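Local coordinates for HIAXHD3 (Humicola insolens, PDB 3ZXK), which is an exo-acting family 43 arabinofuranosidase that probably removes arabinofuranose side chains from xylan, at residues 18-30 against 247-259. Numbering follows the deposited sequence. Where two conformers were deposited one is given.
With AHR (alpha-L-arabinofuranose), chain C.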
# COMPACT_ATOMS: atom_id res chain seq x y z
N PRO A 18 -2.96 0.02 3.75
CA PRO A 18 -3.43 0.74 4.94
C PRO A 18 -4.17 2.03 4.65
O PRO A 18 -4.13 2.54 3.52
CB PRO A 18 -2.13 1.12 5.64
CG PRO A 18 -1.16 1.29 4.52
CD PRO A 18 -1.50 0.15 3.59
N ALA A 19 -4.83 2.56 5.70
CA ALA A 19 -5.51 3.86 5.64
C ALA A 19 -6.54 3.97 4.53
O ALA A 19 -6.68 5.01 3.87
CB ALA A 19 -4.51 5.02 5.58
N LEU A 20 -7.30 2.90 4.34
CA LEU A 20 -8.18 2.78 3.19
C LEU A 20 -9.30 3.81 3.19
O LEU A 20 -9.80 4.20 4.25
CB LEU A 20 -8.70 1.34 3.09
CG LEU A 20 -9.71 0.88 4.15
CD1 LEU A 20 -11.15 1.12 3.67
CD2 LEU A 20 -9.49 -0.59 4.49
N GLU A 21 -9.64 4.24 1.97
CA GLU A 21 -10.89 4.97 1.67
C GLU A 21 -11.64 4.07 0.69
O GLU A 21 -11.03 3.60 -0.24
CB GLU A 21 -10.57 6.31 0.97
CG GLU A 21 -11.78 7.06 0.38
CD GLU A 21 -12.41 8.07 1.32
OE1 GLU A 21 -11.69 8.96 1.84
OE2 GLU A 21 -13.63 7.98 1.54
N VAL A 22 -12.94 3.83 0.91
CA VAL A 22 -13.74 3.04 -0.04
C VAL A 22 -14.98 3.81 -0.47
O VAL A 22 -15.59 4.52 0.34
CB VAL A 22 -14.22 1.67 0.53
CG1 VAL A 22 -13.17 0.57 0.43
CG2 VAL A 22 -14.81 1.81 1.95
N PHE A 23 -15.35 3.67 -1.73
CA PHE A 23 -16.58 4.28 -2.22
C PHE A 23 -17.08 3.51 -3.42
O PHE A 23 -16.37 2.66 -3.94
CB PHE A 23 -16.40 5.79 -2.54
CG PHE A 23 -15.36 6.07 -3.60
CD1 PHE A 23 -14.02 6.25 -3.26
CD2 PHE A 23 -15.71 6.14 -4.93
CE1 PHE A 23 -13.06 6.48 -4.24
CE2 PHE A 23 -14.76 6.39 -5.92
CZ PHE A 23 -13.43 6.59 -5.57
N ARG A 24 -18.32 3.78 -3.82
CA ARG A 24 -18.92 3.07 -4.94
C ARG A 24 -19.26 4.04 -6.05
O ARG A 24 -19.75 5.15 -5.78
CB ARG A 24 -20.20 2.37 -4.48
CG ARG A 24 -20.88 1.59 -5.59
CD ARG A 24 -22.05 0.77 -5.08
NE ARG A 24 -23.11 1.58 -4.48
CZ ARG A 24 -24.10 2.15 -5.16
NH1 ARG A 24 -24.19 2.01 -6.49
NH2 ARG A 24 -25.02 2.85 -4.52
N VAL A 25 -18.98 3.63 -7.28
CA VAL A 25 -19.55 4.31 -8.47
C VAL A 25 -20.31 3.26 -9.24
O VAL A 25 -19.71 2.34 -9.80
CB VAL A 25 -18.46 4.91 -9.37
CG1 VAL A 25 -19.11 5.72 -10.50
CG2 VAL A 25 -17.50 5.78 -8.55
N GLY A 26 -21.64 3.37 -9.26
CA GLY A 26 -22.43 2.38 -9.99
C GLY A 26 -22.20 0.98 -9.46
O GLY A 26 -22.47 0.72 -8.29
N SER A 27 -21.76 0.07 -10.34
CA SER A 27 -21.49 -1.32 -10.00
C SER A 27 -20.09 -1.60 -9.44
O SER A 27 -19.76 -2.73 -9.08
CB SER A 27 -21.74 -2.19 -11.24
OG SER A 27 -23.09 -2.05 -11.63
N VAL A 28 -19.26 -0.57 -9.32
CA VAL A 28 -17.86 -0.76 -9.00
C VAL A 28 -17.48 -0.10 -7.68
O VAL A 28 -17.85 1.06 -7.42
CB VAL A 28 -16.92 -0.20 -10.11
CG1 VAL A 28 -15.47 -0.49 -9.73
CG2 VAL A 28 -17.27 -0.81 -11.46
N PHE A 29 -16.75 -0.83 -6.85
CA PHE A 29 -16.19 -0.26 -5.62
C PHE A 29 -14.72 0.06 -5.86
O PHE A 29 -13.99 -0.72 -6.49
CB PHE A 29 -16.24 -1.26 -4.47
CG PHE A 29 -17.62 -1.75 -4.15
CD1 PHE A 29 -18.43 -1.03 -3.25
CD2 PHE A 29 -18.12 -2.94 -4.68
CE1 PHE A 29 -19.70 -1.47 -2.91
CE2 PHE A 29 -19.41 -3.38 -4.34
CZ PHE A 29 -20.20 -2.65 -3.45
N TYR A 30 -14.29 1.18 -5.32
CA TYR A 30 -12.90 1.64 -5.39
C TYR A 30 -12.32 1.81 -4.00
O TYR A 30 -13.04 2.17 -3.08
CB TYR A 30 -12.79 2.95 -6.18
CG TYR A 30 -13.07 2.77 -7.65
CD1 TYR A 30 -12.12 2.18 -8.49
CD2 TYR A 30 -14.30 3.14 -8.18
CE1 TYR A 30 -12.39 2.00 -9.83
CE2 TYR A 30 -14.58 2.97 -9.53
CZ TYR A 30 -13.62 2.42 -10.33
OH TYR A 30 -13.87 2.20 -11.66
N ALA A 247 -9.46 -4.41 14.56
CA ALA A 247 -10.14 -3.78 13.42
C ALA A 247 -10.45 -2.33 13.75
O ALA A 247 -11.08 -2.04 14.77
CB ALA A 247 -11.43 -4.55 13.09
N HIS A 248 -9.95 -1.42 12.91
CA HIS A 248 -10.20 0.01 13.13
C HIS A 248 -9.93 0.81 11.90
O HIS A 248 -9.40 0.26 10.90
CB HIS A 248 -9.36 0.52 14.32
CG HIS A 248 -7.88 0.57 14.05
ND1 HIS A 248 -7.11 -0.54 13.86
CD2 HIS A 248 -7.02 1.65 13.94
CE1 HIS A 248 -5.83 -0.16 13.64
NE2 HIS A 248 -5.78 1.17 13.71
N GLN A 249 -10.26 2.10 11.95
CA GLN A 249 -10.04 3.04 10.86
C GLN A 249 -10.84 2.57 9.61
O GLN A 249 -11.91 1.94 9.76
CB GLN A 249 -8.55 3.29 10.63
CG GLN A 249 -8.26 4.72 10.20
CD GLN A 249 -6.79 5.08 10.26
OE1 GLN A 249 -6.03 4.51 11.06
NE2 GLN A 249 -6.37 6.03 9.40
N GLY A 250 -10.40 2.87 8.40
CA GLY A 250 -11.20 2.43 7.24
C GLY A 250 -12.41 3.33 7.01
O GLY A 250 -12.43 4.49 7.44
N GLY A 251 -13.43 2.79 6.37
CA GLY A 251 -14.60 3.60 6.04
C GLY A 251 -15.79 2.75 5.73
O GLY A 251 -15.73 1.51 5.76
N ILE A 252 -16.89 3.42 5.42
CA ILE A 252 -18.14 2.71 5.14
C ILE A 252 -18.59 2.99 3.72
O ILE A 252 -18.25 4.02 3.14
CB ILE A 252 -19.25 3.05 6.16
CG1 ILE A 252 -19.58 4.55 6.16
CG2 ILE A 252 -18.82 2.57 7.57
CD1 ILE A 252 -20.86 4.90 6.91
N VAL A 253 -19.37 2.07 3.15
CA VAL A 253 -19.74 2.15 1.74
C VAL A 253 -21.04 1.39 1.52
O VAL A 253 -21.30 0.38 2.20
CB VAL A 253 -18.61 1.65 0.82
CG1 VAL A 253 -18.26 0.16 1.07
CG2 VAL A 253 -18.98 1.89 -0.64
N ASP A 254 -21.85 1.89 0.60
CA ASP A 254 -23.13 1.31 0.25
C ASP A 254 -22.96 0.40 -0.96
O ASP A 254 -22.27 0.76 -1.92
CB ASP A 254 -24.17 2.40 -0.07
CG ASP A 254 -23.70 3.42 -1.14
OD1 ASP A 254 -22.63 4.07 -0.96
OD2 ASP A 254 -24.45 3.67 -2.11
N ALA A 255 -23.58 -0.77 -0.91
CA ALA A 255 -23.66 -1.64 -2.09
C ALA A 255 -24.84 -1.21 -2.97
O ALA A 255 -25.69 -0.42 -2.54
CB ALA A 255 -23.79 -3.10 -1.68
N PRO A 256 -24.88 -1.70 -4.22
CA PRO A 256 -26.01 -1.31 -5.08
C PRO A 256 -27.39 -1.63 -4.49
O PRO A 256 -28.35 -0.92 -4.79
CB PRO A 256 -25.76 -2.11 -6.36
CG PRO A 256 -24.28 -2.26 -6.40
CD PRO A 256 -23.89 -2.50 -4.96
N ASP A 257 -27.50 -2.64 -3.63
CA ASP A 257 -28.79 -3.00 -3.02
C ASP A 257 -29.18 -2.07 -1.85
O ASP A 257 -30.23 -2.25 -1.22
CB ASP A 257 -28.82 -4.49 -2.65
CG ASP A 257 -27.93 -4.84 -1.45
OD1 ASP A 257 -27.14 -3.98 -1.00
OD2 ASP A 257 -28.03 -5.99 -0.94
N GLY A 258 -28.34 -1.07 -1.56
CA GLY A 258 -28.61 -0.12 -0.47
C GLY A 258 -28.07 -0.52 0.90
O GLY A 258 -28.17 0.24 1.88
N THR A 259 -27.51 -1.72 1.00
CA THR A 259 -26.97 -2.19 2.27
C THR A 259 -25.57 -1.62 2.45
O THR A 259 -24.79 -1.54 1.49
CB THR A 259 -26.87 -3.73 2.35
OG1 THR A 259 -26.05 -4.22 1.27
CG2 THR A 259 -28.25 -4.37 2.29
O5 AHR C . -1.04 -0.24 15.89
C5 AHR C . -0.24 0.22 14.79
C4 AHR C . -0.79 1.51 14.17
O4 AHR C . -0.83 2.55 15.14
C3 AHR C . -2.22 1.48 13.66
O3 AHR C . -2.35 0.91 12.36
C2 AHR C . -2.63 2.93 13.61
O2 AHR C . -4.03 3.10 13.93
C1 AHR C . -1.78 3.54 14.70
O HOH W 1 -8.66 4.57 6.82
O HOH W 2 -18.29 5.25 0.61
O HOH W 3 -19.99 5.38 -2.14
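Asp254 OD2 accepts a hydrogen bond from Arg24 NH2 at 2.6 Å within a salt bridge, and the backbone O of the same aspartate accepts from Arg24 NE at 2.8 Å, so the guanidinium holds Asp254 side-on. This clamp joins the first and last blades of the five-bladed beta-propeller typical of family 43: 21-25 and 250-254 are edge strands of separate sheets, running 9° from parallel. The arginine chain leaves extended and bends at chi3 (61°), which turns NE and NH2 onto Asp254 while NH1 reaches Gly26 O in its own hairpin turn, 2.8 Å away and in the guanidinium plane. The guanidinium and carboxylate planes are 75° apart, and OD2 is met from above the carboxylate plane; Pro256 CA sits over the centre of one guanidinium face. Cut back to an alanine, this position would probably leave the Asp254 carboxylate without its charged mate and Gly26 O without the NH1 bond. One residue back along the strand, Val253 CG2 meets the edge of the Phe29 ring at CD1 (4.0 Å), and its CG1 touches Val22 CG2. Instead of direct strand pairing, two waters bridge the backbones, one from Leu20 O to Gly250 N, another donating to both Val22 O and Ile252 O; a third joins Arg24 N to Asp254 OD1. Just before the corner at Gln249 the chain lines the sugar pocket, where His248 NE2 and arabinofuranose O2 share a hydrogen bond of 2.6 Å.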